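Local coordinates for ethanolamine kinase Pv091845 (Plasmodium vivax, PDB 2QG7), which probably phosphorylates ethanolamine with ATP, the first step of the pathway from ethanolamine to phosphatidylethanolamine, at residues Glu152-Ile157 and Asn176-Glu181; His245-Glu250 and Trp424-Gly429; Ala372-Asp377 and Ile439-Thr444. All coordinates share one frame; numbering follows the deposited sequence.

The three contacts lie in the two lobes of a kinase-like fold. Interaction 1 belongs to the N-terminal part, where helix 151-163 is bridged to the five-stranded antiparallel sheet; interactions 2 and 3 lie in the mainly helical C-terminal lobe. The centres of interactions 1 and 3 are 28 Å apart, on opposite sides of the chain's centre, and interaction 1 does not touch interaction 2, whose nearest atoms are about 10 Å away. Interactions 2 and 3 have centres 16 Å apart and do touch, through helices 413-430 and 438-448, which are consecutive in the chain: S425 OG packs 3.5 Å from Y441 CD2, and G429 meets I439.

Interaction 1: Glu152-Ile157 and Asn176-Glu181; sequences EREKKI and NGRIEE
A salt bridge between E154 and R178 carries this buried contact and is the sole place where helix segment 152-157 meets strand segment 176-181. R178 NH1 donates to E154 OE1 over 2.7 Å, with an N-H...O angle of 150°. The acceptor lies at the edge of the guanidinium, close to its plane, whereas the nitrogen comes in from above the carboxylate plane; with the planes 60° apart the two groups do not form a coplanar two-pronged pair. E154 reaches across with an extended chain, its CG anti to the backbone N (chi1 -162°), while R178 bends at chi3.

A second ion pair lies within the strand: R178 NH2 bonds to E180 OE1 at 3.0 Å, again near the guanidinium plane. R139 on the adjacent strand 136-141 pairs with E180 OE2, and R151 with E154 OE2.

Helix 151-163 follows the third strand of the sheet, a position consistent with helix C in the N-terminal lobe of protein-kinase-like folds. Two carboxylates gripping different nitrogens should limit rotation of the R178 guanidinium. Alternating acids and arginines probably offset one another's buried charge, linking helix to sheet by polar chemistry.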
loop_
_atom_site.group_PDB
_atom_site.type_symbol
_atom_site.label_atom_id
_atom_site.label_comp_id
_atom_site.label_asym_id
_atom_site.label_seq_id
_atom_site.Cartn_x
_atom_site.Cartn_y
_atom_site.Cartn_z
ATOM N N GLU D 152 -30.395 -9.071 -11.815
ATOM C CA GLU D 152 -31.834 -9.215 -11.622
ATOM C C GLU D 152 -32.280 -8.575 -10.312
ATOM O O GLU D 152 -33.354 -7.984 -10.224
ATOM C CB GLU D 152 -32.236 -10.695 -11.651
ATOM C CG GLU D 152 -31.822 -11.450 -12.931
ATOM C CD GLU D 152 -30.510 -12.256 -12.757
ATOM O OE1 GLU D 152 -30.306 -12.888 -11.683
ATOM O OE2 GLU D 152 -29.682 -12.280 -13.709
ATOM N N ARG D 153 -31.434 -8.692 -9.297
ATOM C CA ARG D 153 -31.628 -7.997 -8.027
ATOM C C ARG D 153 -31.333 -6.481 -8.154
ATOM O O ARG D 153 -32.038 -5.655 -7.560
ATOM C CB ARG D 153 -30.784 -8.681 -6.947
ATOM C CG ARG D 153 -31.010 -8.220 -5.517
ATOM C CD ARG D 153 -30.069 -7.070 -5.192
ATOM N NE ARG D 153 -28.677 -7.515 -5.016
ATOM C CZ ARG D 153 -27.610 -6.775 -5.354
ATOM N NH1 ARG D 153 -26.391 -7.267 -5.123
ATOM N NH2 ARG D 153 -27.764 -5.543 -5.940
ATOM N N GLU D 154 -30.318 -6.119 -8.941
ATOM C CA GLU D 154 -29.996 -4.715 -9.161
ATOM C C GLU D 154 -31.130 -3.966 -9.865
ATOM O O GLU D 154 -31.342 -2.773 -9.633
ATOM C CB GLU D 154 -28.698 -4.566 -9.952
ATOM C CG GLU D 154 -28.118 -3.174 -9.828
ATOM C CD GLU D 154 -27.207 -2.769 -10.972
ATOM O OE1 GLU D 154 -26.849 -1.557 -11.012
ATOM O OE2 GLU D 154 -26.839 -3.631 -11.823
ATOM N N LYS D 155 -31.851 -4.705 -10.717
ATOM C CA LYS D 155 -32.940 -4.200 -11.546
ATOM C C LYS D 155 -34.167 -3.847 -10.698
ATOM O O LYS D 155 -34.791 -2.788 -10.890
ATOM C CB LYS D 155 -33.285 -5.237 -12.618
ATOM C CG LYS D 155 -34.060 -4.677 -13.805
ATOM C CD LYS D 155 -34.219 -5.676 -14.938
ATOM C CE LYS D 155 -35.348 -6.651 -14.626
ATOM N NZ LYS D 155 -35.601 -7.653 -15.725
ATOM N N LYS D 156 -34.481 -4.722 -9.749
ATOM C CA LYS D 156 -35.572 -4.518 -8.807
ATOM C C LYS D 156 -35.353 -3.328 -7.870
ATOM O O LYS D 156 -36.265 -2.494 -7.697
ATOM C CB LYS D 156 -35.792 -5.786 -8.000
ATOM C CG LYS D 156 -36.281 -6.964 -8.826
ATOM C CD LYS D 156 -36.618 -8.187 -7.947
ATOM C CE LYS D 156 -37.007 -9.389 -8.797
ATOM N NZ LYS D 156 -38.332 -9.153 -9.450
ATOM N N ILE D 157 -34.152 -3.269 -7.274
ATOM C CA ILE D 157 -33.711 -2.167 -6.421
ATOM C C ILE D 157 -33.792 -0.822 -7.142
ATOM O O ILE D 157 -34.226 0.178 -6.557
ATOM C CB ILE D 157 -32.232 -2.413 -5.895
ATOM C CG1 ILE D 157 -32.133 -3.701 -5.079
ATOM C CG2 ILE D 157 -31.702 -1.229 -5.093
ATOM C CD1 ILE D 157 -32.825 -3.647 -3.750
ATOM N N ASN D 176 -25.706 -6.686 -21.464
ATOM C CA ASN D 176 -24.331 -6.216 -21.316
ATOM C C ASN D 176 -24.237 -4.720 -20.952
ATOM O O ASN D 176 -23.148 -4.144 -20.835
ATOM C CB ASN D 176 -23.496 -6.631 -22.548
ATOM C CG ASN D 176 -23.813 -5.799 -23.790
ATOM O OD1 ASN D 176 -23.010 -4.979 -24.192
ATOM N ND2 ASN D 176 -24.981 -5.993 -24.378
ATOM N N GLY D 177 -25.391 -4.105 -20.719
ATOM C CA GLY D 177 -25.396 -2.723 -20.295
ATOM C C GLY D 177 -26.774 -2.164 -20.200
ATOM O O GLY D 177 -27.759 -2.911 -20.231
ATOM N N ARG D 178 -26.855 -0.842 -20.095
ATOM C CA ARG D 178 -28.152 -0.157 -20.041
ATOM C C ARG D 178 -28.099 1.275 -20.565
ATOM O O ARG D 178 -27.010 1.867 -20.705
ATOM C CB ARG D 178 -28.685 -0.132 -18.598
ATOM C CG ARG D 178 -27.917 0.830 -17.685
ATOM C CD ARG D 178 -28.590 0.985 -16.358
ATOM N NE ARG D 178 -28.272 -0.115 -15.476
ATOM C CZ ARG D 178 -27.698 0.015 -14.279
ATOM N NH1 ARG D 178 -27.464 -1.079 -13.563
ATOM N NH2 ARG D 178 -27.368 1.217 -13.796
ATOM N N ILE D 179 -29.283 1.832 -20.824
ATOM C CA ILE D 179 -29.416 3.247 -21.174
ATOM C C ILE D 179 -30.194 3.968 -20.071
ATOM O O ILE D 179 -31.352 3.633 -19.771
ATOM C CB ILE D 179 -30.110 3.505 -22.560
ATOM C CG1 ILE D 179 -29.502 2.625 -23.664
ATOM C CG2 ILE D 179 -29.986 4.985 -22.932
ATOM C CD1 ILE D 179 -30.340 2.564 -24.970
ATOM N N GLU D 180 -29.559 4.974 -19.488
ATOM C CA GLU D 180 -30.117 5.641 -18.323
ATOM C C GLU D 180 -30.054 7.154 -18.471
ATOM O O GLU D 180 -29.369 7.691 -19.347
ATOM C CB GLU D 180 -29.429 5.150 -17.023
ATOM C CG GLU D 180 -27.948 5.491 -16.928
ATOM C CD GLU D 180 -27.221 4.861 -15.735
ATOM O OE1 GLU D 180 -27.368 3.654 -15.469
ATOM O OE2 GLU D 180 -26.450 5.588 -15.068
ATOM N N GLU D 181 -30.801 7.821 -17.598
ATOM C CA GLU D 181 -30.973 9.268 -17.584
ATOM C C GLU D 181 -29.693 9.919 -17.131
ATOM O O GLU D 181 -29.121 9.541 -16.099
ATOM C CB GLU D 181 -32.099 9.629 -16.607
ATOM C CG GLU D 181 -32.657 11.019 -16.750
ATOM C CD GLU D 181 -33.739 11.354 -15.706
ATOM O OE1 GLU D 181 -33.621 12.438 -15.086
ATOM O OE2 GLU D 181 -34.705 10.559 -15.512
#

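Interaction 2: His245-Glu250 and Trp424-Gly429; sequences HLLNEE and WSLLQG
L426 and L427 of helix 413-430 meet L246 and L247 of helix 236-251 in a contact of apolar side chains. The short helical segments run at 46° to each other, with their axes 10.0 Å apart at closest approach. Far apart in sequence, they are joined here within the mainly helical C-terminal lobe of this kinase-like fold.

Along 424-429, W424 and S425 point away from helix 236-251. L426 is the first to touch: its CB lies 3.9 Å from L247 CD1, and the two side chains cross at about a right angle. L427 then takes the central place. Its branch point CG sits 3.8 Å from L247 CG, while L247 CD2 reaches in against the backbone N and CA of L427. The CD2 methyl of L427 rests 3.8 Å from L246 CB, and its CD1 meets L246 CD1, so both methyls engage the more exposed leucine. An unusual chi1 of -103° carries this branched end toward helix 236-251.

F269 and L264 also pack on L247, continuing the apolar layer beyond the helix pair. Leucine side chains carry the contact, which implies cohesion by dispersion and exclusion of water, without directional polar bonds.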
loop_
_atom_site.group_PDB
_atom_site.type_symbol
_atom_site.label_atom_id
_atom_site.label_comp_id
_atom_site.label_asym_id
_atom_site.label_seq_id
_atom_site.Cartn_x
_atom_site.Cartn_y
_atom_site.Cartn_z
ATOM N N HIS D 245 -16.028 -18.155 0.152
ATOM C CA HIS D 245 -16.151 -19.472 -0.491
ATOM C C HIS D 245 -15.634 -19.504 -1.940
ATOM O O HIS D 245 -15.066 -20.496 -2.358
ATOM C CB HIS D 245 -17.595 -20.029 -0.400
ATOM C CG HIS D 245 -18.028 -20.397 0.997
ATOM N ND1 HIS D 245 -17.410 -21.382 1.745
ATOM C CD2 HIS D 245 -19.025 -19.914 1.775
ATOM C CE1 HIS D 245 -18.001 -21.479 2.923
ATOM N NE2 HIS D 245 -18.973 -20.586 2.974
ATOM N N LEU D 246 -15.820 -18.433 -2.696
ATOM C CA LEU D 246 -15.275 -18.359 -4.036
ATOM C C LEU D 246 -13.738 -18.260 -4.034
ATOM O O LEU D 246 -13.056 -18.788 -4.939
ATOM C CB LEU D 246 -15.886 -17.185 -4.781
ATOM C CG LEU D 246 -17.343 -17.292 -5.277
ATOM C CD1 LEU D 246 -17.911 -15.912 -5.640
ATOM C CD2 LEU D 246 -17.442 -18.228 -6.499
ATOM N N LEU D 247 -13.189 -17.619 -3.010
ATOM C CA LEU D 247 -11.757 -17.489 -2.877
ATOM C C LEU D 247 -11.135 -18.730 -2.299
ATOM O O LEU D 247 -10.036 -19.100 -2.693
ATOM C CB LEU D 247 -11.384 -16.273 -2.041
ATOM C CG LEU D 247 -11.456 -14.910 -2.729
ATOM C CD1 LEU D 247 -11.166 -13.806 -1.736
ATOM C CD2 LEU D 247 -10.500 -14.833 -3.907
ATOM N N ASN D 248 -11.827 -19.374 -1.367
ATOM C CA ASN D 248 -11.299 -20.599 -0.737
ATOM C C ASN D 248 -11.267 -21.792 -1.704
ATOM O O ASN D 248 -10.358 -22.605 -1.659
ATOM C CB ASN D 248 -12.107 -20.959 0.502
ATOM C CG ASN D 248 -11.426 -21.995 1.380
ATOM O OD1 ASN D 248 -12.054 -22.961 1.817
ATOM N ND2 ASN D 248 -10.161 -21.776 1.678
ATOM N N GLU D 249 -12.255 -21.882 -2.581
ATOM C CA GLU D 249 -12.289 -22.926 -3.589
ATOM C C GLU D 249 -11.269 -22.629 -4.691
ATOM O O GLU D 249 -10.835 -23.530 -5.402
ATOM C CB GLU D 249 -13.718 -23.122 -4.151
ATOM C CG GLU D 249 -14.684 -23.819 -3.178
ATOM C CD GLU D 249 -16.186 -23.496 -3.461
ATOM O OE1 GLU D 249 -16.632 -23.729 -4.622
ATOM O OE2 GLU D 249 -16.925 -23.019 -2.521
ATOM N N GLU D 250 -10.888 -21.367 -4.827
ATOM C CA GLU D 250 -9.804 -21.006 -5.740
ATOM C C GLU D 250 -8.410 -21.273 -5.095
ATOM O O GLU D 250 -7.471 -21.722 -5.772
ATOM C CB GLU D 250 -9.953 -19.543 -6.196
ATOM C CG GLU D 250 -8.942 -19.095 -7.221
ATOM C CD GLU D 250 -9.225 -19.627 -8.626
ATOM O OE1 GLU D 250 -10.354 -20.105 -8.861
ATOM O OE2 GLU D 250 -8.336 -19.544 -9.511
ATOM N N TRP D 424 -13.669 -8.978 -1.970
ATOM C CA TRP D 424 -14.139 -8.552 -3.274
ATOM C C TRP D 424 -12.971 -8.230 -4.200
ATOM O O TRP D 424 -12.921 -8.671 -5.345
ATOM C CB TRP D 424 -15.029 -7.300 -3.121
ATOM C CG TRP D 424 -15.490 -6.726 -4.407
ATOM C CD1 TRP D 424 -16.580 -7.121 -5.140
ATOM C CD2 TRP D 424 -14.862 -5.664 -5.146
ATOM N NE1 TRP D 424 -16.687 -6.340 -6.277
ATOM C CE2 TRP D 424 -15.636 -5.456 -6.319
ATOM C CE3 TRP D 424 -13.715 -4.874 -4.939
ATOM C CZ2 TRP D 424 -15.297 -4.498 -7.281
ATOM C CZ3 TRP D 424 -13.375 -3.945 -5.872
ATOM C CH2 TRP D 424 -14.196 -3.730 -7.040
ATOM N N SER D 425 -12.051 -7.420 -3.701
ATOM C CA SER D 425 -10.896 -6.997 -4.492
ATOM C C SER D 425 -9.958 -8.141 -4.890
ATOM O O SER D 425 -9.457 -8.190 -5.998
ATOM C CB SER D 425 -10.126 -5.918 -3.768
ATOM O OG SER D 425 -9.295 -5.270 -4.718
ATOM N N LEU D 426 -9.751 -9.070 -3.982
ATOM C CA LEU D 426 -8.968 -10.249 -4.297
ATOM C C LEU D 426 -9.637 -11.094 -5.391
ATOM O O LEU D 426 -8.937 -11.602 -6.291
ATOM C CB LEU D 426 -8.698 -11.085 -3.039
ATOM C CG LEU D 426 -7.642 -10.542 -2.081
ATOM C CD1 LEU D 426 -7.529 -11.440 -0.825
ATOM C CD2 LEU D 426 -6.243 -10.371 -2.743
ATOM N N LEU D 427 -10.964 -11.274 -5.306
ATOM C CA LEU D 427 -11.735 -12.022 -6.310
ATOM C C LEU D 427 -11.663 -11.408 -7.676
ATOM O O LEU D 427 -11.634 -12.101 -8.664
ATOM C CB LEU D 427 -13.211 -12.081 -5.930
ATOM C CG LEU D 427 -13.819 -13.344 -5.327
ATOM C CD1 LEU D 427 -15.316 -13.032 -5.008
ATOM C CD2 LEU D 427 -13.704 -14.508 -6.300
ATOM N N GLN D 428 -11.668 -10.091 -7.719
ATOM C CA GLN D 428 -11.488 -9.340 -8.943
ATOM C C GLN D 428 -10.086 -9.478 -9.525
ATOM O O GLN D 428 -9.917 -9.465 -10.753
ATOM C CB GLN D 428 -11.823 -7.863 -8.687
ATOM C CG GLN D 428 -13.232 -7.658 -8.215
ATOM C CD GLN D 428 -14.247 -7.714 -9.331
ATOM O OE1 GLN D 428 -14.665 -6.676 -9.840
ATOM N NE2 GLN D 428 -14.661 -8.917 -9.723
ATOM N N GLY D 429 -9.087 -9.558 -8.637
ATOM C CA GLY D 429 -7.719 -9.773 -9.030
ATOM C C GLY D 429 -7.421 -11.147 -9.623
ATOM O O GLY D 429 -6.390 -11.319 -10.271
#

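Interaction 3: Ala372-Asp377 and Ile439-Thr444; sequences AGFNCD and INYGMT
F374 and C376, in the loop after helix 360-369, both bear on the Y441 ring of helix 438-448. F374 has its CG beside the backbone N (chi1 -78°), which swings its ring toward the helix and brings CD1 to 3.6 Å from Y441 CE1. The rings form an offset edge-to-face pair: the F374 edge faces Y441, with centroids 5.4 Å apart and planes at 64°. Y441 extends out to meet it, CG anti to the backbone N, and its hydroxyl continues to R445, with which it is hydrogen-bonded.

A type I beta turn from G373 to C376, closed by C376 N to G373 O, lets F374 and C376 both face helix 438-448. C376 SG lies 4.8 Å from the Y441 ring centroid and 59° off the ring normal, an oblique sulfur-aromatic contact. Nearly one turn on along the helix from Y441, T444 presents its methyl: CG2 is 3.9 Å from C376 CB and as far from SG. The T444 hydroxyl turns back instead, OG1 donating to N440 O at 2.6 Å; that oxygen also accepts from T444 N, on the opposite face of its carbonyl plane.

F436, between helices 413-430 and 438-448, packs edge-to-face with both aromatic rings. I263 of helix 262-265 meets I439 and M443 of helix 438-448, and T444 also packs on N440 of the second subunit.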
loop_
_atom_site.group_PDB
_atom_site.type_symbol
_atom_site.label_atom_id
_atom_site.label_comp_id
_atom_site.label_asym_id
_atom_site.label_seq_id
_atom_site.Cartn_x
_atom_site.Cartn_y
_atom_site.Cartn_z
ATOM N N ALA D 372 -10.559 7.665 3.684
ATOM C CA ALA D 372 -9.186 7.247 3.347
ATOM C C ALA D 372 -8.923 7.191 1.842
ATOM O O ALA D 372 -7.771 7.298 1.421
ATOM C CB ALA D 372 -8.884 5.894 3.972
ATOM N N GLY D 373 -9.987 6.998 1.047
ATOM C CA GLY D 373 -9.861 6.863 -0.398
ATOM C C GLY D 373 -9.276 5.509 -0.779
ATOM O O GLY D 373 -9.104 4.621 0.072
ATOM N N PHE D 374 -9.003 5.337 -2.071
ATOM C CA PHE D 374 -8.373 4.091 -2.565
ATOM C C PHE D 374 -6.922 3.966 -2.104
ATOM O O PHE D 374 -6.362 2.901 -2.122
ATOM C CB PHE D 374 -8.456 4.010 -4.092
ATOM C CG PHE D 374 -9.817 3.595 -4.598
ATOM C CD1 PHE D 374 -10.331 2.341 -4.283
ATOM C CD2 PHE D 374 -10.577 4.459 -5.383
ATOM C CE1 PHE D 374 -11.571 1.935 -4.768
ATOM C CE2 PHE D 374 -11.832 4.071 -5.852
ATOM C CZ PHE D 374 -12.322 2.802 -5.551
ATOM N N ASN D 375 -6.333 5.072 -1.683
ATOM C CA ASN D 375 -4.973 5.097 -1.189
ATOM C C ASN D 375 -4.869 4.595 0.237
ATOM O O ASN D 375 -3.776 4.365 0.744
ATOM C CB ASN D 375 -4.403 6.527 -1.311
ATOM C CG ASN D 375 -2.889 6.560 -1.183
ATOM O OD1 ASN D 375 -2.320 7.125 -0.214
ATOM N ND2 ASN D 375 -2.215 5.901 -2.126
ATOM N N CYS D 376 -6.006 4.451 0.891
ATOM C CA CYS D 376 -6.120 3.884 2.246
ATOM C C CYS D 376 -5.343 4.645 3.322
ATOM O O CYS D 376 -4.697 4.079 4.198
ATOM C CB CYS D 376 -5.786 2.406 2.205
ATOM S SG CYS D 376 -6.822 1.401 1.171
ATOM N N ASP D 377 -5.395 5.969 3.253
ATOM C CA ASP D 377 -4.812 6.803 4.297
ATOM C C ASP D 377 -5.701 6.802 5.542
ATOM O O ASP D 377 -6.535 7.663 5.677
ATOM C CB ASP D 377 -4.599 8.207 3.779
ATOM C CG ASP D 377 -3.607 8.251 2.621
ATOM O OD1 ASP D 377 -2.482 7.706 2.795
ATOM O OD2 ASP D 377 -3.924 8.824 1.543
ATOM N N ILE D 439 -5.122 -6.776 -6.211
ATOM C CA ILE D 439 -4.446 -7.630 -5.212
ATOM C C ILE D 439 -3.909 -6.828 -4.025
ATOM O O ILE D 439 -4.118 -7.202 -2.879
ATOM C CB ILE D 439 -3.262 -8.412 -5.840
ATOM C CG1 ILE D 439 -3.729 -9.231 -7.061
ATOM C CG2 ILE D 439 -2.501 -9.229 -4.768
ATOM C CD1 ILE D 439 -4.814 -10.266 -6.786
ATOM N N ASN D 440 -3.185 -5.754 -4.324
ATOM C CA ASN D 440 -2.609 -4.911 -3.342
ATOM C C ASN D 440 -3.685 -4.148 -2.561
ATOM O O ASN D 440 -3.551 -3.946 -1.337
ATOM C CB ASN D 440 -1.652 -3.905 -4.015
ATOM C CG ASN D 440 -0.223 -4.451 -4.157
ATOM O OD1 ASN D 440 0.340 -4.503 -5.258
ATOM N ND2 ASN D 440 0.358 -4.862 -3.037
ATOM N N TYR D 441 -4.722 -3.698 -3.280
ATOM C CA TYR D 441 -5.810 -3.000 -2.636
ATOM C C TYR D 441 -6.551 -3.957 -1.730
ATOM O O TYR D 441 -6.899 -3.563 -0.633
ATOM C CB TYR D 441 -6.783 -2.350 -3.641
ATOM C CG TYR D 441 -7.954 -1.668 -2.975
ATOM C CD1 TYR D 441 -7.802 -0.424 -2.366
ATOM C CD2 TYR D 441 -9.219 -2.275 -2.941
ATOM C CE1 TYR D 441 -8.864 0.200 -1.757
ATOM C CE2 TYR D 441 -10.288 -1.648 -2.318
ATOM C CZ TYR D 441 -10.109 -0.406 -1.745
ATOM O OH TYR D 441 -11.179 0.236 -1.116
ATOM N N GLY D 442 -6.768 -5.186 -2.193
ATOM C CA GLY D 442 -7.409 -6.265 -1.412
ATOM C C GLY D 442 -6.682 -6.618 -0.132
ATOM O O GLY D 442 -7.297 -6.806 0.932
ATOM N N MET D 443 -5.355 -6.682 -0.222
ATOM C CA MET D 443 -4.469 -7.051 0.880
ATOM C C MET D 443 -4.348 -5.938 1.874
ATOM O O MET D 443 -4.243 -6.198 3.044
ATOM C CB MET D 443 -3.061 -7.439 0.360
ATOM C CG MET D 443 -3.029 -8.735 -0.420
ATOM S SD MET D 443 -3.660 -10.138 0.570
ATOM C CE MET D 443 -2.416 -10.262 1.874
ATOM N N THR D 444 -4.332 -4.701 1.397
ATOM C CA THR D 444 -4.356 -3.531 2.245
ATOM C C THR D 444 -5.648 -3.429 3.079
ATOM O O THR D 444 -5.562 -3.100 4.274
ATOM C CB THR D 444 -4.171 -2.225 1.429
ATOM O OG1 THR D 444 -3.021 -2.348 0.579
ATOM C CG2 THR D 444 -3.997 -1.018 2.347
#